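Local coordinates for protein MgGH51 (Meripilus giganteus, PDB 6ZQ1) that probably removes terminal alpha-L-arabinofuranosyl residues from arabinose-containing polysaccharides and holds an iminosugar in its active site, at residues D398-Q403 with E427-A432; G229-E234 with G259-V264. All blocks are in the same frame, centred on the assembly; numbering follows the deposited sequence.

Contact 1: D398-Q403 with E427-A432. With EDG (1,4-dideoxy-1,4-imino-L-arabinitol), chain F.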
loop_
_atom_site.group_PDB
_atom_site.type_symbol
_atom_site.label_atom_id
_atom_site.label_comp_id
_atom_site.label_asym_id
_atom_site.label_seq_id
_atom_site.Cartn_x
_atom_site.Cartn_y
_atom_site.Cartn_z
ATOM N N ASP A 398 14.290 -1.458 -12.473
ATOM C CA ASP A 398 12.955 -1.907 -12.001
ATOM C C ASP A 398 12.219 -2.488 -13.206
ATOM O O ASP A 398 11.972 -1.754 -14.152
ATOM C CB ASP A 398 12.208 -0.790 -11.282
ATOM C CG ASP A 398 10.835 -1.218 -10.778
ATOM O OD1 ASP A 398 10.503 -2.408 -10.971
ATOM O OD2 ASP A 398 10.069 -0.339 -10.291
ATOM N N VAL A 399 11.903 -3.762 -13.163
ATOM C CA VAL A 399 11.182 -4.463 -14.255
ATOM C C VAL A 399 9.739 -4.704 -13.791
ATOM O O VAL A 399 9.557 -5.321 -12.738
ATOM C CB VAL A 399 11.947 -5.752 -14.606
ATOM C CG1 VAL A 399 11.329 -6.538 -15.764
ATOM C CG2 VAL A 399 13.420 -5.469 -14.872
ATOM N N HIS A 400 8.747 -4.313 -14.598
ATOM C CA HIS A 400 7.310 -4.492 -14.334
ATOM C C HIS A 400 6.735 -5.481 -15.348
ATOM O O HIS A 400 7.076 -5.305 -16.532
ATOM C CB HIS A 400 6.557 -3.176 -14.454
ATOM C CG HIS A 400 6.959 -2.164 -13.435
ATOM N ND1 HIS A 400 6.502 -0.871 -13.447
ATOM C CD2 HIS A 400 7.846 -2.244 -12.431
ATOM C CE1 HIS A 400 7.052 -0.204 -12.439
ATOM N NE2 HIS A 400 7.890 -1.002 -11.834
ATOM N N VAL A 401 5.893 -6.424 -14.923
ATOM C CA VAL A 401 5.172 -7.304 -15.916
ATOM C C VAL A 401 3.768 -7.670 -15.413
ATOM O O VAL A 401 3.628 -8.144 -14.284
ATOM C CB VAL A 401 5.986 -8.520 -16.352
ATOM C CG1 VAL A 401 6.249 -9.489 -15.213
ATOM C CG2 VAL A 401 5.333 -9.242 -17.563
ATOM N N TYR A 402 2.776 -7.486 -16.282
ATOM C CA TYR A 402 1.376 -7.901 -16.112
ATOM C C TYR A 402 1.077 -8.853 -17.264
ATOM O O TYR A 402 1.232 -8.404 -18.389
ATOM C CB TYR A 402 0.460 -6.688 -16.067
ATOM C CG TYR A 402 0.736 -5.802 -14.866
ATOM C CD1 TYR A 402 0.227 -6.112 -13.622
ATOM C CD2 TYR A 402 1.511 -4.663 -14.985
ATOM C CE1 TYR A 402 0.458 -5.301 -12.508
ATOM C CE2 TYR A 402 1.752 -3.845 -13.877
ATOM C CZ TYR A 402 1.213 -4.167 -12.644
ATOM O OH TYR A 402 1.428 -3.368 -11.563
ATOM N N GLN A 403 0.733 -10.096 -16.955
ATOM C CA GLN A 403 0.594 -11.151 -17.992
ATOM C C GLN A 403 -0.329 -12.274 -17.525
ATOM O O GLN A 403 -0.966 -12.165 -16.454
ATOM C CB GLN A 403 1.994 -11.654 -18.343
ATOM C CG GLN A 403 2.552 -11.081 -19.638
ATOM C CD GLN A 403 1.888 -11.677 -20.858
ATOM O OE1 GLN A 403 1.092 -12.623 -20.774
ATOM N NE2 GLN A 403 2.168 -11.081 -22.003
ATOM N N GLU A 427 12.053 -6.637 -9.353
ATOM C CA GLU A 427 10.784 -6.951 -10.058
ATOM C C GLU A 427 9.677 -6.166 -9.329
ATOM O O GLU A 427 8.938 -6.756 -8.536
ATOM C CB GLU A 427 10.528 -8.447 -10.153
ATOM C CG GLU A 427 9.446 -8.744 -11.195
ATOM C CD GLU A 427 9.953 -8.993 -12.600
ATOM O OE1 GLU A 427 11.181 -9.042 -12.767
ATOM O OE2 GLU A 427 9.106 -9.114 -13.539
ATOM N N GLY A 428 9.596 -4.853 -9.589
ATOM C CA GLY A 428 8.913 -3.884 -8.705
ATOM C C GLY A 428 7.393 -3.963 -8.775
ATOM O O GLY A 428 6.748 -3.469 -7.845
ATOM N N GLU A 429 6.827 -4.532 -9.858
ATOM C CA GLU A 429 5.404 -4.790 -10.034
ATOM C C GLU A 429 5.285 -6.039 -10.914
ATOM O O GLU A 429 5.891 -6.031 -11.984
ATOM C CB GLU A 429 4.672 -3.682 -10.807
ATOM C CG GLU A 429 4.758 -2.306 -10.143
ATOM C CD GLU A 429 4.122 -1.190 -10.960
ATOM O OE1 GLU A 429 3.263 -1.483 -11.880
ATOM O OE2 GLU A 429 4.459 -0.028 -10.692
ATOM N N TYR A 430 4.613 -7.065 -10.409
ATOM C CA TYR A 430 4.152 -8.198 -11.256
ATOM C C TYR A 430 2.851 -8.743 -10.703
ATOM O O TYR A 430 2.603 -8.672 -9.479
ATOM C CB TYR A 430 5.239 -9.271 -11.355
ATOM C CG TYR A 430 5.561 -10.003 -10.088
ATOM C CD1 TYR A 430 6.281 -9.403 -9.081
ATOM C CD2 TYR A 430 5.173 -11.313 -9.905
ATOM C CE1 TYR A 430 6.624 -10.101 -7.939
ATOM C CE2 TYR A 430 5.458 -12.001 -8.750
ATOM C CZ TYR A 430 6.172 -11.385 -7.739
ATOM O OH TYR A 430 6.502 -12.120 -6.630
ATOM N N ALA A 431 2.070 -9.365 -11.600
ATOM C CA ALA A 431 0.801 -10.031 -11.300
ATOM C C ALA A 431 0.330 -10.736 -12.576
ATOM O O ALA A 431 0.536 -10.184 -13.656
ATOM C CB ALA A 431 -0.254 -9.046 -10.831
ATOM N N ALA A 432 -0.263 -11.907 -12.422
ATOM C CA ALA A 432 -1.033 -12.571 -13.494
ATOM C C ALA A 432 -2.426 -11.959 -13.427
ATOM O O ALA A 432 -3.085 -12.123 -12.393
ATOM C CB ALA A 432 -1.001 -14.037 -13.291
HETATM O "O2'" EDG F . 3.392 1.979 -12.267
HETATM C "C2'" EDG F . 2.046 1.793 -12.621
HETATM C "C1'" EDG F . 1.881 0.638 -13.610
HETATM N "N4'" EDG F . 0.898 -0.228 -12.964
HETATM C "C3'" EDG F . 1.149 1.468 -11.410
HETATM O "O3'" EDG F . 0.578 2.674 -10.889
HETATM C "C4'" EDG F . 0.080 0.542 -12.004
HETATM C "C5'" EDG F . -0.684 -0.285 -10.975
HETATM O "O5'" EDG F . 0.162 -1.128 -10.209
#
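Asp398 meets Gly428 where the two strands come together: its carboxylate OD1 takes a weak bond from Gly428 N at 3.0 Å. A side chain on Gly428 would collide with that oxygen, consistent with a glycine at this point. Val399 offers its carbonyl O to the same N-H, again weakly, while its CB and CG1 lie against OE1 of Glu427, an oxygen that Tyr415 also holds by a hydrogen bond. At His400 one face of the imidazole is covered by the side chain of Glu429. Glu429 CG sits 3.7 Å from the centroid of the His400 ring, only 6° off the normal, a CH-pi contact, and the carboxylate stacks farther out, its plane 20° from that of the ring. Glu351 fixes the ring through ND1. Val401 ties the strands by backbone, its N bonding to Glu429 O at 3.0 Å. With CG1 set between its backbone N and carbonyl carbon (chi1 65°), Val401 brings that methyl to 3.3 Å from Glu427 OE2 and also against Tyr430 CB. Tyr402 returns to the ligand side. Its OH donates to Glu429 OE1 at 2.6 Å, meeting the anti side of the carboxylate from out of its plane, and accepts O5' of the iminosugar at 2.9 Å. Glu429 OE2 takes O2' of the same ligand at 2.8 Å and is paired with Arg226, so both carboxylate oxygens are gripped. Gln403 N closes the run with a weak bond to Ala431 O. Parallel strands 396-403 and 424-432, joined through helix 405-410, form a beta-alpha-beta unit of an eight-stranded barrel; a glutamate beside the sugar on the seventh strand is consistent with the nucleophile position of clan GH-A glycosidases.

Contact 2: G229-E234 with G259-V264; sequences GGNNLE and GDWGYV. With EDG (1,4-dideoxy-1,4-imino-L-arabinitol), chain F.
One wall of the pocket that holds the iminosugar is built where Asn231 and Asn232, just beyond barrel strand 224-227, meet Asp260 and Trp261 of a short loop. Asn232 carries the firm link: with CG swung anti to its backbone N (chi1 -155°), OD1 accepts Asp260 N at 3.0 Å, the donor lying nearly in line with the C=O bond, while ND2 is held by Asn265. Asp260 OD2 lies along the short helix 231-234, accepts the N-H of Gly235 just past its end, and pairs with Arg257. The backbone N of Asn231, just after the cis peptide that precedes Gly230, donates almost straight (170°) to O3' of the iminosugar at 3.0 Å. Trp261 turns its edge to O3' of the iminosugar, which lies near the ring plane, 3.4 Å from CZ2, and Glu23 steadies its NE1. The amide plane of Asn231 lies 11° from that of the indole although the side chains cross at about a right angle, with Asn231 CB 3.9 Å from Trp261 CZ2. An alanine here keeps the backbone bond to O3' but removes the amide, and would probably leave a gap between C2' of the iminosugar and the indole rim. Helix 231-234 thus packs against the loop between strands 257-258 and 264-265.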
loop_
_atom_site.group_PDB
_atom_site.type_symbol
_atom_site.label_atom_id
_atom_site.label_comp_id
_atom_site.label_asym_id
_atom_site.label_seq_id
_atom_site.Cartn_x
_atom_site.Cartn_y
_atom_site.Cartn_z
ATOM N N GLY A 229 4.914 5.440 -5.231
ATOM C CA GLY A 229 4.319 4.918 -6.488
ATOM C C GLY A 229 5.435 4.569 -7.443
ATOM O O GLY A 229 6.589 4.880 -7.154
ATOM N N GLY A 230 5.110 3.940 -8.582
ATOM C CA GLY A 230 3.747 3.884 -9.061
ATOM C C GLY A 230 3.263 5.196 -9.675
ATOM O O GLY A 230 3.893 6.284 -9.426
ATOM N N ASN A 231 2.168 5.122 -10.431
ATOM C CA ASN A 231 1.585 6.294 -11.140
ATOM C C ASN A 231 1.254 7.397 -10.121
ATOM O O ASN A 231 1.339 8.556 -10.503
ATOM C CB ASN A 231 0.337 5.957 -11.932
ATOM C CG ASN A 231 0.685 5.326 -13.255
ATOM O OD1 ASN A 231 1.847 5.003 -13.501
ATOM N ND2 ASN A 231 -0.328 5.148 -14.088
ATOM N N ASN A 232 0.950 7.063 -8.861
ATOM C CA ASN A 232 0.490 8.089 -7.890
ATOM C C ASN A 232 1.666 8.993 -7.491
ATOM O O ASN A 232 1.391 10.120 -6.928
ATOM C CB ASN A 232 -0.260 7.483 -6.706
ATOM C CG ASN A 232 -1.224 8.435 -6.051
ATOM O OD1 ASN A 232 -2.074 8.992 -6.745
ATOM N ND2 ASN A 232 -0.997 8.750 -4.754
ATOM N N LEU A 233 2.899 8.639 -7.862
ATOM C CA LEU A 233 4.084 9.528 -7.679
ATOM C C LEU A 233 4.031 10.694 -8.672
ATOM O O LEU A 233 4.379 11.827 -8.289
ATOM C CB LEU A 233 5.368 8.736 -7.886
ATOM C CG LEU A 233 6.649 9.550 -7.933
ATOM C CD1 LEU A 233 7.000 10.046 -6.517
ATOM C CD2 LEU A 233 7.769 8.741 -8.533
ATOM N N GLU A 234 3.614 10.423 -9.905
ATOM C CA GLU A 234 3.950 11.264 -11.079
ATOM C C GLU A 234 3.055 12.502 -11.188
ATOM O O GLU A 234 3.543 13.521 -11.670
ATOM C CB GLU A 234 3.837 10.390 -12.324
ATOM C CG GLU A 234 4.986 9.412 -12.399
ATOM C CD GLU A 234 4.807 8.406 -13.542
ATOM O OE1 GLU A 234 5.379 8.641 -14.584
ATOM O OE2 GLU A 234 4.124 7.400 -13.344
ATOM N N GLY A 259 -4.737 12.893 -6.857
ATOM C CA GLY A 259 -3.923 11.723 -7.156
ATOM C C GLY A 259 -4.205 11.264 -8.595
ATOM O O GLY A 259 -4.936 11.969 -9.320
ATOM N N ASP A 260 -3.667 10.131 -8.966
ATOM C CA ASP A 260 -3.624 9.670 -10.389
ATOM C C ASP A 260 -4.644 8.553 -10.606
ATOM O O ASP A 260 -4.630 7.887 -11.731
ATOM C CB ASP A 260 -2.162 9.414 -10.711
ATOM C CG ASP A 260 -1.389 10.724 -10.570
ATOM O OD1 ASP A 260 -1.669 11.685 -11.346
ATOM O OD2 ASP A 260 -0.585 10.825 -9.634
ATOM N N TRP A 261 -5.599 8.394 -9.689
ATOM C CA TRP A 261 -6.579 7.283 -9.803
ATOM C C TRP A 261 -8.007 7.770 -9.564
ATOM O O TRP A 261 -8.870 6.948 -9.217
ATOM C CB TRP A 261 -6.152 6.108 -8.906
ATOM C CG TRP A 261 -4.849 5.505 -9.315
ATOM C CD1 TRP A 261 -3.639 5.588 -8.679
ATOM C CD2 TRP A 261 -4.626 4.674 -10.460
ATOM N NE1 TRP A 261 -2.682 4.890 -9.367
ATOM C CE2 TRP A 261 -3.269 4.298 -10.449
ATOM C CE3 TRP A 261 -5.458 4.192 -11.468
ATOM C CZ2 TRP A 261 -2.703 3.500 -11.430
ATOM C CZ3 TRP A 261 -4.906 3.386 -12.433
ATOM C CH2 TRP A 261 -3.549 3.055 -12.428
ATOM N N GLY A 262 -8.271 9.049 -9.833
ATOM C CA GLY A 262 -9.624 9.607 -9.925
ATOM C C GLY A 262 -10.059 10.292 -8.646
ATOM O O GLY A 262 -11.187 10.746 -8.637
ATOM N N TYR A 263 -9.223 10.357 -7.593
ATOM C CA TYR A 263 -9.676 10.929 -6.301
ATOM C C TYR A 263 -8.582 11.761 -5.654
ATOM O O TYR A 263 -7.384 11.564 -5.887
ATOM C CB TYR A 263 -10.180 9.824 -5.360
ATOM C CG TYR A 263 -9.205 8.715 -5.032
ATOM C CD1 TYR A 263 -8.311 8.802 -3.974
ATOM C CD2 TYR A 263 -9.173 7.546 -5.783
ATOM C CE1 TYR A 263 -7.440 7.754 -3.658
ATOM C CE2 TYR A 263 -8.274 6.525 -5.501
ATOM C CZ TYR A 263 -7.426 6.589 -4.414
ATOM O OH TYR A 263 -6.603 5.515 -4.160
ATOM N N VAL A 264 -9.049 12.673 -4.810
ATOM C CA VAL A 264 -8.188 13.530 -3.949
ATOM C C VAL A 264 -7.482 12.661 -2.906
ATOM O O VAL A 264 -8.137 11.825 -2.291
ATOM C CB VAL A 264 -9.009 14.653 -3.313
ATOM C CG1 VAL A 264 -8.173 15.468 -2.301
ATOM C CG2 VAL A 264 -9.609 15.552 -4.412
HETATM O "O2'" EDG F . 3.392 1.979 -12.267
HETATM C "C2'" EDG F . 2.046 1.793 -12.621
HETATM C "C1'" EDG F . 1.881 0.638 -13.610
HETATM N "N4'" EDG F . 0.898 -0.228 -12.964
HETATM C "C3'" EDG F . 1.149 1.468 -11.410
HETATM O "O3'" EDG F . 0.578 2.674 -10.889
HETATM C "C4'" EDG F . 0.080 0.542 -12.004
HETATM C "C5'" EDG F . -0.684 -0.285 -10.975
HETATM O "O5'" EDG F . 0.162 -1.128 -10.209
#

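In the fold
Contact 2 closes before contact 1 opens along the chain, yet the two face one another across a single pocket. Their centres lie about 18 Å apart, and they come into contact, with Gly230 CA 4.3 Å from Glu429 OE2. Contact 1 lies within the parallel eight-stranded sheet, where it pairs the sixth and seventh strands, 396-403 and 424-432. Contact 2 is made by segments outside that sheet, of which 229-234 follows its second strand, 224-227. The iminosugar bridges them: contact 1 supplies two hydrogen bonds to it and contact 2 one. The general lesson is that a barrel can gather segments remote in sequence round one sugar, strands supplying one side and loops the other.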